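Local coordinates for nuclease-like protein (Chaetomium thermophilum, PDB 6GRB), which probably cleaves four-way Holliday junctions and 5'-flap DNA as GEN1, a metal-dependent junction-resolving enzyme, this chain being its N-terminal part with the nuclease core, at residues 55-60 with 311-316; 62-67 with 108-113. All blocks are in the same frame, centred on the assembly; numbering follows the deposited sequence.

Both interactions use helix 55-70 of the XPG/PIN-type nuclease core, and their centres lie about 14 Å apart. Along the chain the order is 55-60, 62-67, 108-113, 311-316, so interaction 2 is nested inside the long loop closed by interaction 1. The first turn of the helix meets the end of helix 303-313 and the turn after it; its next turns meet Phe110 and Phe112 in the turn that leads from helix 104-109 into strand 113-116, an outermost strand of the mixed sheet. Phe61 lies between, its ring meeting Phe314 and Trp316 on one hand and Phe110 on the other, and Trp316 CZ2 packs 3.6 Å from Tyr62 OH. One helix thus joins sequence-distant parts of the enzyme, away from its metal site.

Interaction 1. Residues 55-60 with 311-316; sequences PAIRTL and RETFDW
Arg58 lies over the face of the Phe314 ring in a CH-pi contact that joins the start of helix 55-70, in the XPG nuclease core, to the turn ending helix 303-313. CG of Arg58 stands 3.8 Å from the centroid of the Phe314 ring and only 4° off its normal, so a methylene rather than the charged group sits on the ring. Arginine suits this place: its aliphatic stem packs on the aromatic face, while the guanidinium, bent away at chi3 and turned 77° to the ring plane, bonds through NH1 to Gly51 O. With CG anti to the carbonyl carbon (chi1 -54°), Phe314 sends its far end to the opposing helix, where CE1 comes 3.6 Å from Arg58 N and CZ 3.8 Å from Ile57 O. The Ile57 side chain crosses the phenylalanine at about a right angle, its CG2 4.1 Å from Phe314 CE1. Thr313 lays its methyl next to that branch, while its OG1 hydrogen-bonds Phe309 O in its own helix. Asp315 leaves the helix with positive phi, and Trp316 then folds back: Phe314 CD2 sits 3.7 Å above the centre of the Trp316 ring, and Arg58 CG also comes 4.4 Å from Trp316 CZ2.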
ATOM      1  N   PRO A  55     -15.305 -14.018   7.753  1.00 72.55           N
ATOM      2  CA  PRO A  55     -14.124 -14.308   6.932  1.00 73.16           C
ATOM      3  C   PRO A  55     -13.536 -13.084   6.262  1.00 72.74           C
ATOM      4  O   PRO A  55     -12.316 -13.021   6.116  1.00 72.69           O
ATOM      5  CB  PRO A  55     -14.652 -15.328   5.915  1.00 74.11           C
ATOM      6  CG  PRO A  55     -16.079 -14.957   5.738  1.00 73.80           C
ATOM      7  CD  PRO A  55     -16.534 -14.542   7.127  1.00 72.92           C
ATOM      8  N   ALA A  56     -14.354 -12.100   5.872  1.00 70.09           N
ATOM      9  CA  ALA A  56     -13.867 -10.861   5.269  1.00 69.63           C
ATOM     10  C   ALA A  56     -12.849 -10.158   6.165  1.00 68.70           C
ATOM     11  O   ALA A  56     -11.903  -9.540   5.657  1.00 68.39           O
ATOM     12  CB  ALA A  56     -15.026  -9.940   4.960  1.00 69.55           C
ATOM     13  N   ILE A  57     -12.963 -10.314   7.481  1.00 66.43           N
ATOM     14  CA  ILE A  57     -12.095  -9.571   8.382  1.00 65.81           C
ATOM     15  C   ILE A  57     -11.111 -10.467   9.117  1.00 66.19           C
ATOM     16  O   ILE A  57     -10.072  -9.963   9.611  1.00 65.88           O
ATOM     17  CB  ILE A  57     -12.971  -8.716   9.327  1.00 65.51           C
ATOM     18  CG1 ILE A  57     -12.218  -7.763  10.245  1.00 65.20           C
ATOM     19  CG2 ILE A  57     -13.878  -9.567  10.200  1.00 65.98           C
ATOM     20  CD1 ILE A  57     -13.168  -6.785  10.868  1.00 65.26           C
ATOM     21  N   ARG A  58     -11.334 -11.800   9.084  1.00 68.33           N
ATOM     22  CA  ARG A  58     -10.278 -12.779   9.306  1.00 69.07           C
ATOM     23  C   ARG A  58      -9.138 -12.546   8.326  1.00 68.70           C
ATOM     24  O   ARG A  58      -7.972 -12.507   8.728  1.00 68.54           O
ATOM     25  CB  ARG A  58     -10.819 -14.196   9.201  1.00 70.00           C
ATOM     26  CG  ARG A  58     -10.278 -15.146  10.260  1.00 70.41           C
ATOM     27  CD  ARG A  58     -11.086 -16.432  10.320  1.00 70.94           C
ATOM     28  NE  ARG A  58     -11.281 -17.038   9.001  1.00 71.48           N
ATOM     29  CZ  ARG A  58     -12.432 -17.530   8.543  1.00 71.65           C
ATOM     30  NH1 ARG A  58     -13.535 -17.503   9.282  1.00 71.21           N
ATOM     31  NH2 ARG A  58     -12.483 -18.065   7.332  1.00 72.34           N
ATOM     32  N   THR A  59      -9.446 -12.350   7.038  1.00 68.00           N
ATOM     33  CA  THR A  59      -8.344 -12.198   6.090  1.00 67.98           C
ATOM     34  C   THR A  59      -7.661 -10.848   6.252  1.00 66.91           C
ATOM     35  O   THR A  59      -6.455 -10.729   5.998  1.00 66.77           O
ATOM     36  CB  THR A  59      -8.799 -12.413   4.638  1.00 68.77           C
ATOM     37  OG1 THR A  59      -9.528 -11.285   4.174  1.00 68.36           O
ATOM     38  CG2 THR A  59      -9.681 -13.610   4.540  1.00 69.75           C
ATOM     39  N   LEU A  60      -8.404  -9.830   6.685  1.00 61.56           N
ATOM     40  CA  LEU A  60      -7.791  -8.557   7.058  1.00 60.69           C
ATOM     41  C   LEU A  60      -6.831  -8.747   8.231  1.00 60.61           C
ATOM     42  O   LEU A  60      -5.711  -8.234   8.229  1.00 60.20           O
ATOM     43  CB  LEU A  60      -8.904  -7.556   7.398  1.00 60.39           C
ATOM     44  CG  LEU A  60      -8.605  -6.072   7.353  1.00 59.85           C
ATOM     45  CD1 LEU A  60      -8.532  -5.622   5.915  1.00 59.99           C
ATOM     46  CD2 LEU A  60      -9.645  -5.279   8.116  1.00 59.86           C
ATOM     47  N   ARG A 311     -11.685 -14.174  19.975  1.00 61.48           N
ATOM     48  CA  ARG A 311     -12.730 -14.956  20.625  1.00 62.00           C
ATOM     49  C   ARG A 311     -14.118 -14.511  20.165  1.00 61.07           C
ATOM     50  O   ARG A 311     -14.975 -15.345  19.835  1.00 60.69           O
ATOM     51  CB  ARG A 311     -12.585 -14.834  22.145  1.00 63.75           C
ATOM     52  CG  ARG A 311     -13.538 -15.721  22.970  1.00 64.44           C
ATOM     53  CD  ARG A 311     -13.650 -15.278  24.428  1.00 66.12           C
ATOM     54  NE  ARG A 311     -12.359 -14.887  25.013  1.00 67.48           N
ATOM     55  CZ  ARG A 311     -11.436 -15.744  25.460  1.00 68.52           C
ATOM     56  NH1 ARG A 311     -11.640 -17.061  25.373  1.00 68.29           N
ATOM     57  NH2 ARG A 311     -10.304 -15.293  25.989  1.00 69.88           N
ATOM     58  N   GLU A 312     -14.363 -13.198  20.119  1.00 62.65           N
ATOM     59  CA  GLU A 312     -15.717 -12.732  19.815  1.00 61.98           C
ATOM     60  C   GLU A 312     -16.009 -12.762  18.322  1.00 60.58           C
ATOM     61  O   GLU A 312     -17.130 -13.093  17.908  1.00 60.17           O
ATOM     62  CB  GLU A 312     -15.944 -11.320  20.361  1.00 62.37           C
ATOM     63  N   THR A 313     -15.021 -12.432  17.495  1.00 63.72           N
ATOM     64  CA  THR A 313     -15.284 -12.278  16.068  1.00 62.63           C
ATOM     65  C   THR A 313     -15.007 -13.545  15.263  1.00 62.52           C
ATOM     66  O   THR A 313     -15.745 -13.846  14.321  1.00 62.11           O
ATOM     67  CB  THR A 313     -14.465 -11.111  15.515  1.00 62.09           C
ATOM     68  OG1 THR A 313     -14.422 -10.067  16.497  1.00 62.62           O
ATOM     69  CG2 THR A 313     -15.096 -10.582  14.212  1.00 61.20           C
ATOM     70  N   PHE A 314     -13.973 -14.306  15.598  1.00 62.58           N
ATOM     71  CA  PHE A 314     -13.647 -15.477  14.801  1.00 62.66           C
ATOM     72  C   PHE A 314     -14.127 -16.758  15.453  1.00 63.36           C
ATOM     73  O   PHE A 314     -14.030 -17.831  14.841  1.00 63.58           O
ATOM     74  CB  PHE A 314     -12.135 -15.542  14.545  1.00 62.84           C
ATOM     75  CG  PHE A 314     -11.572 -14.288  13.930  1.00 62.17           C
ATOM     76  CD1 PHE A 314     -12.365 -13.464  13.131  1.00 61.45           C
ATOM     77  CD2 PHE A 314     -10.242 -13.921  14.152  1.00 62.35           C
ATOM     78  CE1 PHE A 314     -11.843 -12.305  12.562  1.00 60.87           C
ATOM     79  CE2 PHE A 314      -9.721 -12.771  13.581  1.00 61.73           C
ATOM     80  CZ  PHE A 314     -10.518 -11.964  12.791  1.00 60.97           C
ATOM     81  N   ASP A 315     -14.566 -16.639  16.685  1.00 64.93           N
ATOM     82  CA  ASP A 315     -14.994 -17.758  17.464  1.00 65.70           C
ATOM     83  C   ASP A 315     -13.813 -18.593  17.892  1.00 66.54           C
ATOM     84  O   ASP A 315     -13.941 -19.761  18.125  1.00 67.10           O
ATOM     85  CB  ASP A 315     -16.020 -18.584  16.732  1.00 65.39           C
ATOM     86  CG  ASP A 315     -17.351 -18.550  17.405  1.00 65.50           C
ATOM     87  OD1 ASP A 315     -18.327 -18.223  16.748  1.00 65.23           O
ATOM     88  OD2 ASP A 315     -17.421 -18.823  18.598  1.00 65.97           O
ATOM     89  N   TRP A 316     -12.643 -17.991  17.935  1.00 63.28           N
ATOM     90  CA  TRP A 316     -11.449 -18.670  18.441  1.00 64.21           C
ATOM     91  C   TRP A 316     -11.587 -18.790  19.960  1.00 65.43           C
ATOM     92  O   TRP A 316     -10.938 -18.095  20.750  1.00 66.18           O
ATOM     93  CB  TRP A 316     -10.173 -17.934  18.045  1.00 64.01           C
ATOM     94  CG  TRP A 316      -9.905 -17.907  16.553  1.00 63.10           C
ATOM     95  CD1 TRP A 316     -10.661 -18.486  15.558  1.00 62.67           C
ATOM     96  CD2 TRP A 316      -8.810 -17.267  15.894  1.00 62.72           C
ATOM     97  NE1 TRP A 316     -10.102 -18.236  14.327  1.00 62.23           N
ATOM     98  CE2 TRP A 316      -8.960 -17.496  14.506  1.00 62.18           C
ATOM     99  CE3 TRP A 316      -7.717 -16.517  16.340  1.00 62.89           C
ATOM    100  CZ2 TRP A 316      -8.059 -16.993  13.565  1.00 61.82           C
ATOM    101  CZ3 TRP A 316      -6.820 -16.025  15.400  1.00 62.32           C
ATOM    102  CH2 TRP A 316      -6.999 -16.272  14.030  1.00 61.78           C
TER

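Interaction 2. Residues 62-67 with 108-113; sequences YRFVRL and RLFGFT
Phe64, Phe110 and Phe112 form an aromatic cluster between helix 55-70 and the turn after helix 104-109. The tight part is centred on the Phe110 ring. Phe64 CB lies over its face, 3.6 Å from the centroid and 8° off the normal, a CH-pi contact, and the edge of the Phe64 ring points at the same face in a T-shaped pair with planes at 81°. Val65 adds to this packing although its CB leaves the backbone away from the turn: CG2, anti to the carbonyl carbon, comes back to lie 3.7 Å from Phe110 CZ. Phe112 takes part from another direction. Its edge is turned toward the face of Phe64, with centroids 5.7 Å apart, and Phe64 O lies in the plane of the Phe112 ring, 3.8 Å from Phe112 CE2. Gly111 suits the Schellman motif between the two turn phenylalanines, because its positive phi favours glycine. Packing is looser at Leu67, whose CB approaches Phe112 CZ at 4.2 Å, and Phe112 itself is partly exposed. Elsewhere on the helix Tyr62 is exposed, and Arg63 reaches Trp156, bonding its carbonyl oxygen and making a cation-pi contact with its ring. Phe76 of strand 73-78 packs against Phe64, Leu67 and Phe112, whereas Leu306 of helix 303-313 touches Phe110, so the cluster lies between sheet and helices.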
ATOM      1  N   TYR A  62      -5.221 -11.518   8.860  1.00 64.89           N
ATOM      2  CA  TYR A  62      -4.031 -12.204   8.366  1.00 65.33           C
ATOM      3  C   TYR A  62      -3.110 -11.251   7.593  1.00 64.59           C
ATOM      4  O   TYR A  62      -1.890 -11.305   7.761  1.00 64.63           O
ATOM      5  CB  TYR A  62      -4.435 -13.423   7.531  1.00 66.42           C
ATOM      6  CG  TYR A  62      -4.935 -14.600   8.354  1.00 67.32           C
ATOM      7  CD1 TYR A  62      -4.099 -15.237   9.268  1.00 67.91           C
ATOM      8  CD2 TYR A  62      -6.232 -15.078   8.211  1.00 67.68           C
ATOM      9  CE1 TYR A  62      -4.531 -16.304  10.024  1.00 68.80           C
ATOM     10  CE2 TYR A  62      -6.686 -16.159   8.968  1.00 68.48           C
ATOM     11  CZ  TYR A  62      -5.824 -16.767   9.876  1.00 69.02           C
ATOM     12  OH  TYR A  62      -6.254 -17.843  10.624  1.00 69.81           O
ATOM     13  N   ARG A  63      -3.667 -10.328   6.800  1.00 64.45           N
ATOM     14  CA  ARG A  63      -2.839  -9.298   6.162  1.00 63.81           C
ATOM     15  C   ARG A  63      -2.140  -8.392   7.179  1.00 62.99           C
ATOM     16  O   ARG A  63      -1.042  -7.897   6.912  1.00 62.63           O
ATOM     17  CB  ARG A  63      -3.678  -8.434   5.211  1.00 63.66           C
ATOM     18  CG  ARG A  63      -4.397  -9.207   4.124  1.00 64.89           C
ATOM     19  CD  ARG A  63      -3.663  -9.173   2.803  1.00 65.85           C
ATOM     20  NE  ARG A  63      -4.273 -10.077   1.826  1.00 67.53           N
ATOM     21  CZ  ARG A  63      -4.106  -9.964   0.510  1.00 68.90           C
ATOM     22  NH1 ARG A  63      -3.351  -8.979   0.034  1.00 68.83           N
ATOM     23  NH2 ARG A  63      -4.695 -10.825  -0.326  1.00 70.16           N
ATOM     24  N   PHE A  64      -2.767  -8.140   8.331  1.00 54.36           N
ATOM     25  CA  PHE A  64      -2.139  -7.307   9.355  1.00 54.25           C
ATOM     26  C   PHE A  64      -0.952  -8.026   9.997  1.00 54.75           C
ATOM     27  O   PHE A  64       0.072  -7.396  10.304  1.00 54.63           O
ATOM     28  CB  PHE A  64      -3.164  -6.894  10.421  1.00 54.74           C
ATOM     29  CG  PHE A  64      -4.144  -5.860   9.961  1.00 54.31           C
ATOM     30  CD1 PHE A  64      -4.181  -5.450   8.637  1.00 53.68           C
ATOM     31  CD2 PHE A  64      -5.016  -5.258  10.863  1.00 54.84           C
ATOM     32  CE1 PHE A  64      -5.076  -4.479   8.216  1.00 53.54           C
ATOM     33  CE2 PHE A  64      -5.921  -4.262  10.443  1.00 54.56           C
ATOM     34  CZ  PHE A  64      -5.960  -3.885   9.120  1.00 53.91           C
ATOM     35  N   VAL A  65      -1.080  -9.344  10.211  1.00 55.56           N
ATOM     36  CA  VAL A  65       0.043 -10.158  10.678  1.00 56.22           C
ATOM     37  C   VAL A  65       1.153 -10.172   9.635  1.00 55.84           C
ATOM     38  O   VAL A  65       2.349 -10.097   9.969  1.00 55.92           O
ATOM     39  CB  VAL A  65      -0.422 -11.591  11.017  1.00 57.34           C
ATOM     40  CG1 VAL A  65       0.727 -12.426  11.621  1.00 58.30           C
ATOM     41  CG2 VAL A  65      -1.624 -11.579  11.947  1.00 57.80           C
ATOM     42  N   ARG A  66       0.786 -10.249   8.355  1.00 58.05           N
ATOM     43  CA  ARG A  66       1.797 -10.183   7.311  1.00 58.05           C
ATOM     44  C   ARG A  66       2.534  -8.844   7.345  1.00 56.93           C
ATOM     45  O   ARG A  66       3.764  -8.805   7.209  1.00 56.89           O
ATOM     46  CB  ARG A  66       1.171 -10.442   5.938  1.00 58.61           C
ATOM     47  CG  ARG A  66       2.219 -10.660   4.845  1.00 59.26           C
ATOM     48  CD  ARG A  66       1.636 -11.288   3.578  1.00 60.85           C
ATOM     49  NE  ARG A  66       1.090 -12.628   3.812  1.00 62.60           N
ATOM     50  CZ  ARG A  66       1.772 -13.773   3.700  1.00 64.48           C
ATOM     51  NH1 ARG A  66       3.054 -13.769   3.338  1.00 64.40           N
ATOM     52  NH2 ARG A  66       1.165 -14.935   3.946  1.00 65.69           N
ATOM     53  N   LEU A  67       1.807  -7.738   7.568  1.00 54.92           N
ATOM     54  CA  LEU A  67       2.474  -6.444   7.701  1.00 54.35           C
ATOM     55  C   LEU A  67       3.344  -6.375   8.951  1.00 54.68           C
ATOM     56  O   LEU A  67       4.343  -5.651   8.967  1.00 54.52           O
ATOM     57  CB  LEU A  67       1.452  -5.305   7.721  1.00 54.11           C
ATOM     58  CG  LEU A  67       0.655  -4.995   6.445  1.00 53.91           C
ATOM     59  CD1 LEU A  67      -0.402  -3.912   6.729  1.00 53.92           C
ATOM     60  CD2 LEU A  67       1.582  -4.622   5.248  1.00 53.82           C
ATOM     61  N   ARG A 108      -6.305  -0.562  15.596  1.00 52.41           N
ATOM     62  CA  ARG A 108      -5.741  -0.124  16.875  1.00 55.04           C
ATOM     63  C   ARG A 108      -5.090  -1.289  17.613  1.00 55.94           C
ATOM     64  O   ARG A 108      -3.937  -1.194  18.045  1.00 57.30           O
ATOM     65  CB  ARG A 108      -6.826   0.525  17.748  1.00 56.10           C
ATOM     66  N   LEU A 109      -5.811  -2.416  17.726  1.00 57.14           N
ATOM     67  CA  LEU A 109      -5.303  -3.592  18.425  1.00 57.90           C
ATOM     68  C   LEU A 109      -3.931  -4.022  17.923  1.00 57.07           C
ATOM     69  O   LEU A 109      -3.118  -4.515  18.711  1.00 58.29           O
ATOM     70  CB  LEU A 109      -6.302  -4.739  18.301  1.00 56.83           C
ATOM     71  CG  LEU A 109      -7.553  -4.581  19.172  1.00 57.92           C
ATOM     72  CD1 LEU A 109      -8.522  -5.719  18.962  1.00 56.82           C
ATOM     73  CD2 LEU A 109      -7.133  -4.473  20.639  1.00 60.76           C
ATOM     74  N   PHE A 110      -3.649  -3.838  16.629  1.00 56.63           N
ATOM     75  CA  PHE A 110      -2.354  -4.165  16.057  1.00 55.75           C
ATOM     76  C   PHE A 110      -1.357  -3.022  16.216  1.00 56.55           C
ATOM     77  O   PHE A 110      -0.231  -3.127  15.729  1.00 55.76           O
ATOM     78  CB  PHE A 110      -2.492  -4.522  14.563  1.00 53.54           C
ATOM     79  CG  PHE A 110      -2.705  -5.989  14.283  1.00 53.05           C
ATOM     80  CD1 PHE A 110      -3.967  -6.553  14.385  1.00 53.09           C
ATOM     81  CD2 PHE A 110      -1.643  -6.801  13.904  1.00 52.74           C
ATOM     82  CE1 PHE A 110      -4.163  -7.905  14.143  1.00 53.08           C
ATOM     83  CE2 PHE A 110      -1.833  -8.139  13.623  1.00 52.67           C
ATOM     84  CZ  PHE A 110      -3.096  -8.695  13.743  1.00 53.04           C
ATOM     85  N   GLY A 111      -1.744  -1.940  16.881  1.00 59.15           N
ATOM     86  CA  GLY A 111      -0.888  -0.768  16.953  1.00 60.22           C
ATOM     87  C   GLY A 111      -0.667  -0.078  15.626  1.00 58.58           C
ATOM     88  O   GLY A 111       0.406   0.491  15.410  1.00 58.64           O
ATOM     89  N   PHE A 112      -1.636  -0.136  14.705  1.00 54.05           N
ATOM     90  CA  PHE A 112      -1.494   0.568  13.437  1.00 52.83           C
ATOM     91  C   PHE A 112      -2.308   1.850  13.515  1.00 54.11           C
ATOM     92  O   PHE A 112      -3.016   2.092  14.479  1.00 55.59           O
ATOM     93  CB  PHE A 112      -1.917  -0.305  12.240  1.00 50.45           C
ATOM     94  CG  PHE A 112      -1.051  -1.534  12.021  1.00 49.43           C
ATOM     95  CD1 PHE A 112       0.241  -1.596  12.502  1.00 49.94           C
ATOM     96  CD2 PHE A 112      -1.541  -2.627  11.315  1.00 48.17           C
ATOM     97  CE1 PHE A 112       1.040  -2.731  12.278  1.00 49.09           C
ATOM     98  CE2 PHE A 112      -0.752  -3.776  11.092  1.00 47.63           C
ATOM     99  CZ  PHE A 112       0.540  -3.821  11.574  1.00 48.03           C
ATOM    100  N   THR A 113      -2.174   2.692  12.501  1.00 50.99           N
ATOM    101  CA  THR A 113      -2.791   4.009  12.494  1.00 51.85           C
ATOM    102  C   THR A 113      -3.958   4.004  11.531  1.00 49.82           C
ATOM    103  O   THR A 113      -3.867   3.435  10.442  1.00 48.34           O
ATOM    104  CB  THR A 113      -1.794   5.088  12.080  1.00 52.98           C
ATOM    105  OG1 THR A 113      -0.649   5.000  12.935  1.00 55.25           O
ATOM    106  CG2 THR A 113      -2.417   6.476  12.186  1.00 53.07           C
TER